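Local coordinates for OxsB protein (Bacillus megaterium, PDB 5UL3) that catalyses the cobalamin-dependent radical S-adenosylmethionine ring contraction of dAMP to an oxetane aldehyde, a step in oxetanocin A biosynthesis, at residues Leu122-Val127 / Asp159-Thr164; Pro132-Asn137 / Ser299-Ala304. All blocks are in the same frame, centred on the assembly; numbering follows the deposited sequence.

Interaction 1 of 2, residues Leu122-Val127 / Asp159-Thr164; sequences LVNLCV and DMQVGT
N124 and D159 form a parallel beta bridge at the C-terminal ends of strands 119-124 and 154-159, neighbours in the Rossmann-fold cobalamin domain. Beyond this bridge the chain after D159 turns into a short 3-10 segment, whereas the chain after N124 runs on past that turn, L125 and C126 lying against M160 and Q161. The backbone link is the bond from M160 N to N124 O, 2.9 Å long. Beside it the side chains of N124 and D159 lie alongside each other and point the same way. N124 has CG anti to its own backbone N (chi1 180°), and its ND2 donates to D159 OD1 at 2.9 Å, coming from above the carboxylate plane. Q161 N reaches the same oxygen from the opposite face of that plane, at 2.8 Å, closing an Asx turn. The other oxygen, OD2, takes Q161 NE2 through its syn lone pair, close to the plane of the Q161 amide. Three donors thus fix the rotation of a buried carboxylate, which in turn orients Q161, whose NE2 also bonds to R135 O and whose OE1 makes a weak hydrogen bond to cobalamin. D159 is thus a second-shell residue behind Q161 of the cobalamin pocket, and N124 steadies D159 in turn. The other flank is mostly apolar, and C126 N is buried there against M160 CB with no partner in the model. M160, bent at chi3 (74°), runs alongside L125, and both pack on helix 190-205. C126 SG is 3.9 Å from Q161 CG.

Interaction 2 of 2, residues Pro132-Asn137 / Ser299-Ala304; sequences PIPRLN and SKFRGA. With EDO (1,2-ethanediol), chain V.
R135 and A304 bridge the loop before helix 138-149, in the cobalamin domain, to the residues leading into strand 305-311 of the partial TIM barrel of the AdoMet radical domain. Two backbone bonds flank R135: A304 N donates to P134 O at 3.1 Å, with the donor tilted from the carbonyl plane, and L136 N donates to A304 O at 3.0 Å in a nearly straight line (173°). The arginine side chain starts at this bridge and then leaves it. CB rests 3.9 Å from A304 O. CG lies between the backbone N and the carbonyl carbon (chi1 63°), and the bend at chi3 (-89°) turns the head group off the line of the chain. CD touches the 1,2-ethanediol, probably a crystallisation additive, and NE donates to its O2 at 3.0 Å, near the guanidinium plane. At the tip, NH2 donates to O58 of cobalamin. Upstream, helix 295-300 ends in a Schellman motif with R302 at C-prime; F301, the first residue to leave helical geometry, packs on P134. The proline ring crosses the phenylalanine side chain at about a right angle, and P134 CD meets F301 CB at 3.5 Å. I133 lies over the turn itself, CG2 being 3.7 Å from R302 O. G303 CA lies 3.0 Å from P134 O, a close fit of backbone on backbone. The domains are thus joined here mainly by peptide groups and apolar surfaces, while the one charged side chain at the bridge is directed to the cofactor, consistent with this junction helping to place R135 against cobalamin.

Interaction 1 is wholly buried and ties together two strand ends within the cobalamin domain; interaction 2 is partly exposed and joins that domain to the partial barrel of the AdoMet radical domain. Their segments alternate along the chain, since 132-137 belongs to the crossover connection between the strands of interaction 1. The polar work differs accordingly: a side-chain carboxylate organises 122-127 / 159-164, whereas backbone bonds carry 132-137 / 299-304. With centres 11 Å apart they meet directly: besides the Q161-R135 bond, V162 O packs against F301 CZ. The cofactor is met by a weak amide bond from the first contact and by a charged guanidinium from the second.

Interaction 1 of 2, residues Leu122-Val127 / Asp159-Thr164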
# COMPACT_ATOMS: atom_id res chain seq x y z
N LEU A 122 -0.73 0.56 20.06
CA LEU A 122 -0.24 0.97 18.74
C LEU A 122 -1.34 1.78 18.08
O LEU A 122 -2.49 1.33 18.03
CB LEU A 122 0.09 -0.24 17.87
CG LEU A 122 1.16 -1.16 18.46
CD1 LEU A 122 1.30 -2.40 17.60
CD2 LEU A 122 2.50 -0.41 18.57
N VAL A 123 -0.97 2.95 17.56
CA VAL A 123 -1.92 3.91 17.00
C VAL A 123 -1.56 4.15 15.54
O VAL A 123 -0.45 4.60 15.23
CB VAL A 123 -1.88 5.23 17.78
CG1 VAL A 123 -3.00 6.18 17.28
CG2 VAL A 123 -2.02 4.98 19.28
N ASN A 124 -2.50 3.85 14.64
CA ASN A 124 -2.34 4.21 13.23
C ASN A 124 -2.91 5.61 13.00
O ASN A 124 -4.11 5.82 13.24
CB ASN A 124 -3.06 3.22 12.31
CG ASN A 124 -2.90 3.59 10.84
OD1 ASN A 124 -1.82 3.99 10.43
ND2 ASN A 124 -3.98 3.49 10.06
N LEU A 125 -2.08 6.54 12.55
CA LEU A 125 -2.58 7.88 12.27
C LEU A 125 -3.25 7.93 10.90
O LEU A 125 -3.02 7.09 10.03
CB LEU A 125 -1.46 8.92 12.33
CG LEU A 125 -0.57 8.88 13.57
CD1 LEU A 125 0.35 10.10 13.63
CD2 LEU A 125 -1.38 8.73 14.85
N CYS A 126 -4.11 8.94 10.72
CA CYS A 126 -4.83 9.12 9.46
C CYS A 126 -5.34 10.55 9.41
O CYS A 126 -5.93 11.03 10.39
CB CYS A 126 -6.01 8.15 9.34
SG CYS A 126 -6.86 8.21 7.69
N VAL A 127 -5.10 11.23 8.29
CA VAL A 127 -5.77 12.49 7.99
C VAL A 127 -7.04 12.10 7.24
O VAL A 127 -7.01 11.84 6.04
CB VAL A 127 -4.88 13.43 7.18
CG1 VAL A 127 -5.58 14.77 6.95
CG2 VAL A 127 -3.55 13.64 7.88
N ASP A 159 -7.04 3.07 15.57
CA ASP A 159 -6.90 3.41 14.15
C ASP A 159 -7.71 4.67 13.87
O ASP A 159 -8.94 4.65 13.92
CB ASP A 159 -7.39 2.26 13.26
CG ASP A 159 -6.97 2.44 11.79
OD1 ASP A 159 -6.57 3.56 11.40
OD2 ASP A 159 -7.03 1.45 11.02
N MET A 160 -7.00 5.77 13.58
CA MET A 160 -7.68 7.00 13.17
C MET A 160 -8.43 6.86 11.85
O MET A 160 -9.26 7.73 11.54
CB MET A 160 -6.68 8.15 13.05
CG MET A 160 -6.08 8.56 14.39
SD MET A 160 -5.06 10.02 14.21
CE MET A 160 -6.33 11.29 13.99
N GLN A 161 -8.19 5.80 11.07
CA GLN A 161 -8.93 5.64 9.82
C GLN A 161 -10.43 5.54 10.06
O GLN A 161 -11.22 5.91 9.19
CB GLN A 161 -8.51 4.39 9.08
CG GLN A 161 -7.15 4.41 8.44
CD GLN A 161 -6.96 3.15 7.62
OE1 GLN A 161 -7.09 3.17 6.40
NE2 GLN A 161 -6.73 2.03 8.29
N VAL A 162 -10.84 4.99 11.20
CA VAL A 162 -12.26 4.78 11.47
C VAL A 162 -12.83 5.92 12.32
O VAL A 162 -13.86 5.74 12.98
CB VAL A 162 -12.53 3.40 12.10
CG1 VAL A 162 -12.12 2.27 11.14
CG2 VAL A 162 -11.82 3.24 13.46
N GLY A 163 -12.17 7.07 12.32
CA GLY A 163 -12.71 8.28 12.90
C GLY A 163 -12.25 8.63 14.29
O GLY A 163 -12.64 9.68 14.80
N THR A 164 -11.44 7.79 14.93
CA THR A 164 -10.97 8.09 16.28
C THR A 164 -10.18 9.39 16.28
O THR A 164 -9.22 9.55 15.52
CB THR A 164 -10.10 6.94 16.80
OG1 THR A 164 -10.78 5.69 16.58
CG2 THR A 164 -9.85 7.11 18.31

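Interaction 2 of 2, residues Pro132-Asn137 / Ser299-Ala304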
# COMPACT_ATOMS: atom_id res chain seq x y z
N PRO A 132 -10.80 8.98 3.24
CA PRO A 132 -12.04 8.69 3.97
C PRO A 132 -12.42 7.22 4.01
O PRO A 132 -13.20 6.83 4.89
CB PRO A 132 -13.11 9.49 3.20
CG PRO A 132 -12.36 10.32 2.18
CD PRO A 132 -11.08 9.58 1.93
N ILE A 133 -11.91 6.40 3.09
CA ILE A 133 -12.31 5.00 2.96
C ILE A 133 -11.18 4.14 3.53
O ILE A 133 -10.11 4.05 2.91
CB ILE A 133 -12.61 4.62 1.51
CG1 ILE A 133 -13.73 5.51 0.94
CG2 ILE A 133 -12.99 3.16 1.41
CD1 ILE A 133 -15.06 5.37 1.67
N PRO A 134 -11.37 3.49 4.67
CA PRO A 134 -10.25 2.80 5.32
C PRO A 134 -9.88 1.50 4.63
O PRO A 134 -10.64 0.93 3.84
CB PRO A 134 -10.79 2.54 6.73
CG PRO A 134 -12.27 2.44 6.55
CD PRO A 134 -12.63 3.37 5.42
N ARG A 135 -8.67 1.04 4.93
CA ARG A 135 -8.24 -0.32 4.60
C ARG A 135 -7.58 -0.89 5.84
O ARG A 135 -6.96 -0.16 6.62
CB ARG A 135 -7.25 -0.36 3.41
CG ARG A 135 -5.95 0.36 3.70
CD ARG A 135 -5.00 0.46 2.50
NE ARG A 135 -4.04 -0.65 2.31
CZ ARG A 135 -3.09 -1.01 3.18
NH1 ARG A 135 -2.96 -0.39 4.35
NH2 ARG A 135 -2.25 -2.02 2.87
N LEU A 136 -7.76 -2.19 6.04
CA LEU A 136 -7.13 -2.88 7.16
C LEU A 136 -5.68 -2.46 7.30
O LEU A 136 -4.89 -2.56 6.35
CB LEU A 136 -7.23 -4.39 6.94
CG LEU A 136 -6.57 -5.28 8.00
CD1 LEU A 136 -7.15 -5.04 9.38
CD2 LEU A 136 -6.71 -6.74 7.61
N ASN A 137 -5.31 -1.93 8.47
CA ASN A 137 -3.98 -1.37 8.63
C ASN A 137 -2.99 -2.46 9.02
O ASN A 137 -2.95 -2.92 10.17
CB ASN A 137 -3.95 -0.24 9.66
CG ASN A 137 -2.56 0.38 9.77
OD1 ASN A 137 -1.88 0.22 10.78
ND2 ASN A 137 -2.11 1.07 8.69
N SER A 299 -15.51 -2.21 8.35
CA SER A 299 -16.65 -2.61 7.51
C SER A 299 -17.76 -1.57 7.57
O SER A 299 -18.48 -1.39 6.58
CB SER A 299 -17.18 -3.98 7.93
OG SER A 299 -18.05 -3.89 9.05
N LYS A 300 -17.91 -0.89 8.70
CA LYS A 300 -18.93 0.15 8.82
C LYS A 300 -18.60 1.34 7.93
O LYS A 300 -19.51 2.04 7.47
CB LYS A 300 -19.06 0.56 10.29
CG LYS A 300 -19.63 1.94 10.58
CD LYS A 300 -19.62 2.21 12.08
CE LYS A 300 -20.14 3.60 12.43
NZ LYS A 300 -20.21 3.80 13.91
N PHE A 301 -17.32 1.57 7.64
CA PHE A 301 -16.88 2.62 6.73
C PHE A 301 -16.68 2.11 5.31
O PHE A 301 -16.06 2.80 4.50
CB PHE A 301 -15.59 3.26 7.24
CG PHE A 301 -15.76 4.13 8.46
CD1 PHE A 301 -16.11 3.58 9.69
CD2 PHE A 301 -15.54 5.50 8.39
CE1 PHE A 301 -16.26 4.37 10.81
CE2 PHE A 301 -15.68 6.30 9.51
CZ PHE A 301 -16.05 5.74 10.72
N ARG A 302 -17.18 0.91 5.01
CA ARG A 302 -17.12 0.32 3.67
C ARG A 302 -15.67 0.15 3.21
O ARG A 302 -15.35 0.33 2.03
CB ARG A 302 -17.93 1.15 2.68
CG ARG A 302 -19.33 1.43 3.21
CD ARG A 302 -20.34 1.61 2.10
NE ARG A 302 -21.70 1.62 2.62
CZ ARG A 302 -22.78 1.70 1.86
NH1 ARG A 302 -22.66 1.77 0.55
NH2 ARG A 302 -23.99 1.70 2.42
N GLY A 303 -14.80 -0.24 4.15
CA GLY A 303 -13.38 -0.38 3.91
C GLY A 303 -12.98 -1.72 3.31
O GLY A 303 -13.80 -2.58 3.02
N ALA A 304 -11.65 -1.89 3.16
CA ALA A 304 -11.09 -2.96 2.33
C ALA A 304 -10.21 -3.92 3.11
O ALA A 304 -9.49 -3.52 4.04
CB ALA A 304 -10.26 -2.35 1.19
C1 EDO V . -6.82 -0.58 -1.11
O1 EDO V . -7.86 0.38 -0.87
C2 EDO V . -5.45 0.09 -1.00
O2 EDO V . -4.47 -0.89 -0.64